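Local structure of Peptide/nickel transport system substrate-binding protein (5KZT) at residues A[40-48]-A[188-196]; A[59-67]-A[76-84]. The protein binds peptide and, as other OppA-type solute-binding proteins do, probably delivers it to an uptake system. One frame throughout, in Å; residues are numbered along the deposited sequence.

Contact 1. Residues A[40-48]-A[188-196]; sequences NVVNQTNEG and MLFNGPFEL
Asn46 and Asn191 lock the end of helix 40-45 to the turn that leads into strand 194-196. Their amide planes stand 41° apart. Asn46 ND2 donates to Leu189 O at 3.0 Å, almost straight and in plane with both groups. Its second bond goes to Asn191 OD1 at 3.1 Å. Glu47 N reaches the same OD1 at 2.9 Å, from the opposite face of the Asn191 amide. Asn191 ND2 in turn donates to Glu47 O at 3.0 Å. With chi1 at 75°, Asn191 CG sits between its own N and carbonyl carbon, which puts the amide beside the Glu47 backbone.

Backbone bonds continue the seam. Thr45 O takes Gly192 N at 2.9 Å and a weak bond from Asn191 N. Gln44 O accepts from Phe194 N at 3.0 Å. Phe194 O is buried without a conventional hydrogen-bond partner; a CA-H...O contact from Thr45 CA lies beside it.

Apolar contacts flank these bonds. Thr45 CB lies 3.7 Å from Phe190 CD1, and Val41 CG1 meets Leu196 CD2 at 4.0 Å. Tyr208 of strand 205-210 packs on the side chains of Val41, Gln44, Thr45 and Phe194.

The Glu47 carboxylate turns to Tyr214 and Trp215. The carbonyls of Gln44 and Thr45, the last two helix residues, thus accept from backbone N-H groups of a segment distant in sequence, and two buried amides hold the helix exit by several bonds each.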
# COMPACT_ATOMS: atom_id res chain seq x y z
N ASN A 40 3.12 -7.64 1.64
CA ASN A 40 2.86 -8.94 1.00
C ASN A 40 3.73 -10.04 1.62
O ASN A 40 3.22 -11.12 1.88
CB ASN A 40 3.09 -8.87 -0.49
CG ASN A 40 2.63 -10.12 -1.22
OD1 ASN A 40 1.45 -10.47 -1.20
ND2 ASN A 40 3.57 -10.82 -1.84
N VAL A 41 5.00 -9.75 1.90
CA VAL A 41 5.88 -10.73 2.60
C VAL A 41 5.30 -11.14 3.96
O VAL A 41 5.07 -12.32 4.22
CB VAL A 41 7.32 -10.20 2.78
CG1 VAL A 41 8.16 -11.12 3.67
CG2 VAL A 41 8.00 -10.06 1.43
N VAL A 42 5.05 -10.16 4.83
CA VAL A 42 4.56 -10.48 6.17
C VAL A 42 3.17 -11.14 6.14
O VAL A 42 2.82 -11.89 7.07
CB VAL A 42 4.59 -9.30 7.16
CG1 VAL A 42 6.00 -8.77 7.32
CG2 VAL A 42 3.63 -8.20 6.77
N ASN A 43 2.37 -10.89 5.10
CA ASN A 43 1.09 -11.61 4.98
C ASN A 43 1.21 -13.13 4.79
O ASN A 43 0.28 -13.87 5.13
CB ASN A 43 0.23 -11.05 3.86
CG ASN A 43 -1.22 -11.47 4.00
OD1 ASN A 43 -1.82 -11.29 5.06
ND2 ASN A 43 -1.78 -12.06 2.95
N GLN A 44 2.34 -13.59 4.27
CA GLN A 44 2.58 -15.03 4.09
C GLN A 44 3.15 -15.68 5.35
O GLN A 44 2.96 -16.89 5.58
CB GLN A 44 3.54 -15.29 2.94
CG GLN A 44 3.34 -14.43 1.70
CD GLN A 44 1.90 -14.36 1.21
OE1 GLN A 44 1.16 -15.34 1.24
NE2 GLN A 44 1.52 -13.20 0.72
N THR A 45 3.92 -14.90 6.10
CA THR A 45 4.74 -15.40 7.20
C THR A 45 4.12 -15.16 8.57
O THR A 45 4.55 -15.75 9.57
CB THR A 45 6.15 -14.77 7.15
OG1 THR A 45 6.07 -13.36 7.33
CG2 THR A 45 6.79 -15.00 5.82
N ASN A 46 3.10 -14.31 8.63
CA ASN A 46 2.47 -13.98 9.89
C ASN A 46 0.98 -13.83 9.68
O ASN A 46 0.50 -13.76 8.55
CB ASN A 46 3.08 -12.70 10.43
CG ASN A 46 4.53 -12.89 10.83
OD1 ASN A 46 5.43 -12.67 10.03
ND2 ASN A 46 4.74 -13.37 12.03
N GLU A 47 0.25 -13.80 10.79
CA GLU A 47 -1.19 -13.84 10.72
C GLU A 47 -1.81 -13.16 11.94
O GLU A 47 -1.32 -13.30 13.05
CB GLU A 47 -1.65 -15.30 10.61
CG GLU A 47 -3.15 -15.52 10.42
CD GLU A 47 -3.50 -16.99 10.36
OE1 GLU A 47 -3.48 -17.56 9.24
OE2 GLU A 47 -3.76 -17.58 11.42
N GLY A 48 -2.89 -12.42 11.70
CA GLY A 48 -3.63 -11.74 12.78
C GLY A 48 -4.91 -12.46 13.16
O GLY A 48 -5.05 -13.68 12.93
N MET A 188 13.38 -12.54 12.38
CA MET A 188 11.94 -12.56 12.37
C MET A 188 11.44 -13.87 12.99
O MET A 188 12.13 -14.89 12.92
CB MET A 188 11.41 -12.49 10.93
CG MET A 188 11.86 -11.27 10.14
SD MET A 188 11.44 -11.40 8.38
CE MET A 188 9.65 -11.28 8.55
N LEU A 189 10.25 -13.81 13.59
CA LEU A 189 9.48 -14.99 13.99
C LEU A 189 8.16 -15.07 13.22
O LEU A 189 7.55 -14.06 12.90
CB LEU A 189 9.13 -14.97 15.49
CG LEU A 189 10.03 -15.55 16.57
CD1 LEU A 189 9.24 -15.61 17.88
CD2 LEU A 189 10.60 -16.92 16.20
N PHE A 190 7.71 -16.30 12.98
CA PHE A 190 6.62 -16.57 12.05
C PHE A 190 5.46 -17.28 12.76
O PHE A 190 5.68 -18.15 13.60
CB PHE A 190 7.14 -17.41 10.88
CG PHE A 190 8.45 -16.92 10.34
CD1 PHE A 190 8.55 -15.64 9.77
CD2 PHE A 190 9.62 -17.68 10.47
CE1 PHE A 190 9.78 -15.16 9.29
CE2 PHE A 190 10.84 -17.21 10.01
CZ PHE A 190 10.93 -15.95 9.42
N ASN A 191 4.24 -16.85 12.45
CA ASN A 191 3.04 -17.55 12.91
C ASN A 191 2.05 -17.76 11.77
O ASN A 191 0.90 -18.06 12.02
CB ASN A 191 2.38 -16.82 14.10
CG ASN A 191 1.62 -15.57 13.69
OD1 ASN A 191 2.07 -14.81 12.84
ND2 ASN A 191 0.47 -15.34 14.31
N GLY A 192 2.52 -17.64 10.53
CA GLY A 192 1.67 -17.75 9.36
C GLY A 192 1.97 -19.02 8.58
O GLY A 192 2.72 -19.87 9.05
N PRO A 193 1.36 -19.18 7.40
CA PRO A 193 1.57 -20.40 6.59
C PRO A 193 3.00 -20.72 6.20
O PRO A 193 3.33 -21.90 6.01
CB PRO A 193 0.72 -20.14 5.33
CG PRO A 193 -0.32 -19.16 5.77
CD PRO A 193 0.26 -18.35 6.88
N PHE A 194 3.84 -19.69 6.06
CA PHE A 194 5.21 -19.84 5.59
C PHE A 194 6.21 -19.21 6.56
O PHE A 194 5.87 -18.29 7.32
CB PHE A 194 5.33 -19.22 4.20
CG PHE A 194 4.45 -19.88 3.18
CD1 PHE A 194 4.85 -21.04 2.54
CD2 PHE A 194 3.22 -19.34 2.85
CE1 PHE A 194 4.02 -21.67 1.61
CE2 PHE A 194 2.38 -19.97 1.93
CZ PHE A 194 2.80 -21.13 1.29
N GLU A 195 7.41 -19.76 6.59
CA GLU A 195 8.57 -19.10 7.15
C GLU A 195 9.33 -18.39 6.02
O GLU A 195 9.36 -18.91 4.90
CB GLU A 195 9.51 -20.12 7.74
CG GLU A 195 8.90 -20.97 8.83
CD GLU A 195 9.93 -21.82 9.52
OE1 GLU A 195 10.43 -22.79 8.89
OE2 GLU A 195 10.24 -21.52 10.68
N LEU A 196 9.97 -17.26 6.33
CA LEU A 196 10.89 -16.58 5.41
C LEU A 196 12.30 -17.08 5.63
O LEU A 196 12.74 -17.20 6.77
CB LEU A 196 10.84 -15.05 5.55
CG LEU A 196 11.48 -14.20 4.45
CD1 LEU A 196 10.70 -14.29 3.15
CD2 LEU A 196 11.58 -12.74 4.86

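Contact 2. Residues A[59-67]-A[76-84]; sequences AIAGAAEEP and YTIKLREDA
Water 1 is gripped by three groups. It donates to Ala61 O at 2.7 Å and to Ala63 O at 2.8 Å, and it accepts, in the guanidinium plane, from Arg81 NH1 at 3.0 Å. Asp83 takes another edge of the same group in a side-on, two-nitrogen salt bridge: Arg81 NE bonds Asp83 OD1 at 2.8 Å, and NH2 bonds OD2. A cation-pi contact with Trp215 probably helps fix the guanidinium. The Arg81 chain bends at chi3 (74°), turning NE and the guanidinium toward Asp83; before the bend, CD passes 3.5 Å from Ala61 O.

The backbones join in a single antiparallel bridge, Ala63 with Leu80, a non-hydrogen-bonded pair. On its flanks Arg81 N donates to Gly62 O, and Ala64 N to Lys79 O at 2.9 Å. The bridge ties the loop after strand 58-60 to the residue just past strand 75-79, part of a four-stranded antiparallel sheet. Water 2 extends the link, donating to Glu65 O and accepting from Lys79 N.

Ile78 CG2 meets Ala63 CB at 3.8 Å, and its CG1 meets Pro67 CB. Pro67 CG also reaches the Tyr76 ring edge. The Glu65 carboxylate lies against Lys79 CD (OE2 at 3.4 Å); the charged ends do not meet.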
# COMPACT_ATOMS: atom_id res chain seq x y z
N ALA A 59 -12.17 -13.27 7.43
CA ALA A 59 -12.64 -14.46 8.12
C ALA A 59 -11.72 -14.72 9.31
O ALA A 59 -10.52 -14.42 9.26
CB ALA A 59 -12.64 -15.65 7.18
N ILE A 60 -12.26 -15.31 10.37
CA ILE A 60 -11.44 -15.59 11.53
C ILE A 60 -10.22 -16.44 11.15
O ILE A 60 -10.31 -17.35 10.32
CB ILE A 60 -12.23 -16.20 12.71
CG1 ILE A 60 -12.89 -17.54 12.34
CG2 ILE A 60 -13.25 -15.19 13.20
CD1 ILE A 60 -13.56 -18.21 13.52
N ALA A 61 -9.07 -16.05 11.71
CA ALA A 61 -7.79 -16.72 11.49
C ALA A 61 -7.16 -17.01 12.85
O ALA A 61 -7.29 -18.12 13.34
CB ALA A 61 -6.88 -15.87 10.62
N GLY A 62 -6.55 -16.01 13.50
CA GLY A 62 -6.02 -16.18 14.86
C GLY A 62 -7.11 -16.28 15.92
O GLY A 62 -6.87 -16.78 17.02
N ALA A 63 -8.31 -15.79 15.59
CA ALA A 63 -9.45 -15.87 16.48
C ALA A 63 -10.05 -17.25 16.31
O ALA A 63 -10.25 -17.69 15.17
CB ALA A 63 -10.46 -14.80 16.12
N ALA A 64 -10.33 -17.91 17.43
CA ALA A 64 -10.85 -19.28 17.44
C ALA A 64 -12.31 -19.38 17.02
O ALA A 64 -12.74 -20.41 16.54
CB ALA A 64 -10.67 -19.93 18.82
N GLU A 65 -13.08 -18.31 17.24
CA GLU A 65 -14.48 -18.27 16.86
C GLU A 65 -14.95 -16.83 16.67
O GLU A 65 -14.20 -15.89 16.94
CB GLU A 65 -15.34 -19.02 17.91
CG GLU A 65 -15.32 -18.37 19.29
CD GLU A 65 -16.03 -19.20 20.37
OE1 GLU A 65 -15.88 -20.43 20.40
OE2 GLU A 65 -16.73 -18.59 21.21
N GLU A 66 -16.19 -16.67 16.20
CA GLU A 66 -16.81 -15.35 15.97
C GLU A 66 -16.87 -14.61 17.30
O GLU A 66 -17.32 -15.18 18.28
CB GLU A 66 -18.24 -15.48 15.44
CG GLU A 66 -18.39 -16.23 14.12
CD GLU A 66 -17.66 -15.54 13.00
OE1 GLU A 66 -18.18 -14.52 12.49
OE2 GLU A 66 -16.56 -16.00 12.62
N PRO A 67 -16.40 -13.35 17.36
CA PRO A 67 -16.38 -12.64 18.65
C PRO A 67 -17.75 -12.36 19.22
O PRO A 67 -18.73 -12.32 18.49
CB PRO A 67 -15.70 -11.30 18.34
CG PRO A 67 -15.60 -11.23 16.87
CD PRO A 67 -15.71 -12.59 16.30
N TYR A 76 -15.48 -5.71 21.71
CA TYR A 76 -15.30 -7.01 21.07
C TYR A 76 -14.55 -7.94 22.02
O TYR A 76 -13.41 -7.65 22.41
CB TYR A 76 -14.51 -6.84 19.76
CG TYR A 76 -15.30 -6.23 18.59
CD1 TYR A 76 -15.78 -4.92 18.65
CD2 TYR A 76 -15.53 -6.95 17.42
CE1 TYR A 76 -16.48 -4.37 17.59
CE2 TYR A 76 -16.24 -6.40 16.36
CZ TYR A 76 -16.71 -5.10 16.46
OH TYR A 76 -17.41 -4.53 15.44
N THR A 77 -15.18 -9.05 22.39
CA THR A 77 -14.55 -10.07 23.24
C THR A 77 -14.19 -11.27 22.36
O THR A 77 -15.07 -11.92 21.80
CB THR A 77 -15.50 -10.48 24.38
OG1 THR A 77 -15.93 -9.31 25.10
CG2 THR A 77 -14.80 -11.43 25.36
N ILE A 78 -12.90 -11.55 22.24
CA ILE A 78 -12.36 -12.42 21.19
C ILE A 78 -11.57 -13.56 21.80
O ILE A 78 -10.63 -13.32 22.54
CB ILE A 78 -11.42 -11.64 20.25
CG1 ILE A 78 -12.19 -10.48 19.59
CG2 ILE A 78 -10.86 -12.56 19.17
CD1 ILE A 78 -11.31 -9.47 18.87
N LYS A 79 -11.97 -14.79 21.51
CA LYS A 79 -11.26 -15.98 21.96
C LYS A 79 -10.21 -16.31 20.91
O LYS A 79 -10.49 -16.23 19.73
CB LYS A 79 -12.22 -17.15 22.17
CG LYS A 79 -13.22 -16.87 23.28
CD LYS A 79 -14.22 -17.99 23.45
CE LYS A 79 -13.58 -19.24 24.01
NZ LYS A 79 -14.48 -19.82 25.04
N LEU A 80 -9.02 -16.65 21.37
CA LEU A 80 -7.89 -16.93 20.48
C LEU A 80 -7.67 -18.43 20.32
O LEU A 80 -8.00 -19.21 21.21
CB LEU A 80 -6.62 -16.31 21.04
CG LEU A 80 -6.67 -14.80 21.26
CD1 LEU A 80 -5.36 -14.33 21.87
CD2 LEU A 80 -6.95 -14.10 19.94
N ARG A 81 -7.09 -18.83 19.19
CA ARG A 81 -6.74 -20.23 18.96
C ARG A 81 -5.75 -20.71 20.03
O ARG A 81 -4.74 -20.07 20.28
CB ARG A 81 -6.12 -20.42 17.57
CG ARG A 81 -7.09 -20.24 16.42
CD ARG A 81 -6.59 -20.97 15.19
NE ARG A 81 -6.76 -22.41 15.35
CZ ARG A 81 -7.83 -23.11 14.97
NH1 ARG A 81 -8.87 -22.52 14.36
NH2 ARG A 81 -7.85 -24.43 15.16
N GLU A 82 -6.04 -21.83 20.66
CA GLU A 82 -5.13 -22.39 21.65
C GLU A 82 -4.09 -23.32 21.05
O GLU A 82 -3.22 -23.81 21.78
CB GLU A 82 -5.94 -23.08 22.74
CG GLU A 82 -6.88 -22.05 23.37
CD GLU A 82 -7.64 -22.51 24.58
OE1 GLU A 82 -8.54 -21.74 24.97
OE2 GLU A 82 -7.33 -23.59 25.14
N ASP A 83 -4.16 -23.54 19.74
CA ASP A 83 -3.16 -24.36 19.02
C ASP A 83 -2.21 -23.54 18.13
O ASP A 83 -1.40 -24.11 17.42
CB ASP A 83 -3.87 -25.45 18.20
CG ASP A 83 -4.71 -24.89 17.06
OD1 ASP A 83 -4.80 -23.66 16.89
OD2 ASP A 83 -5.29 -25.70 16.31
N ALA A 84 -2.29 -22.20 18.19
CA ALA A 84 -1.41 -21.34 17.42
C ALA A 84 -0.05 -21.19 18.11
O ALA A 84 0.04 -20.96 19.33
CB ALA A 84 -2.06 -19.99 17.20
O HOH W 1 -9.48 -19.73 13.47
O HOH W 2 -14.09 -15.07 19.62

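Overall arrangement
Contact 1 and contact 2 have centres about 17 Å apart and lie on the same side of the chain's centre. Along the sequence, contact 2 is nested inside the loop that contact 1 closes. They meet directly where 40-48 passes 59-67. Gly48 O and Gly62 N are 2.8 Å apart, a probable hydrogen bond, and Glu47 CD packs 3.6 Å from Ala61 CB. Trp215 also links the two: its NE1 bonds Glu47 OE2, while the residue makes a cation-pi contact with Arg81. Contact 1 is buried and contact 2 is only partly so, its centre about 26 Å from that of the chain against about 17 Å.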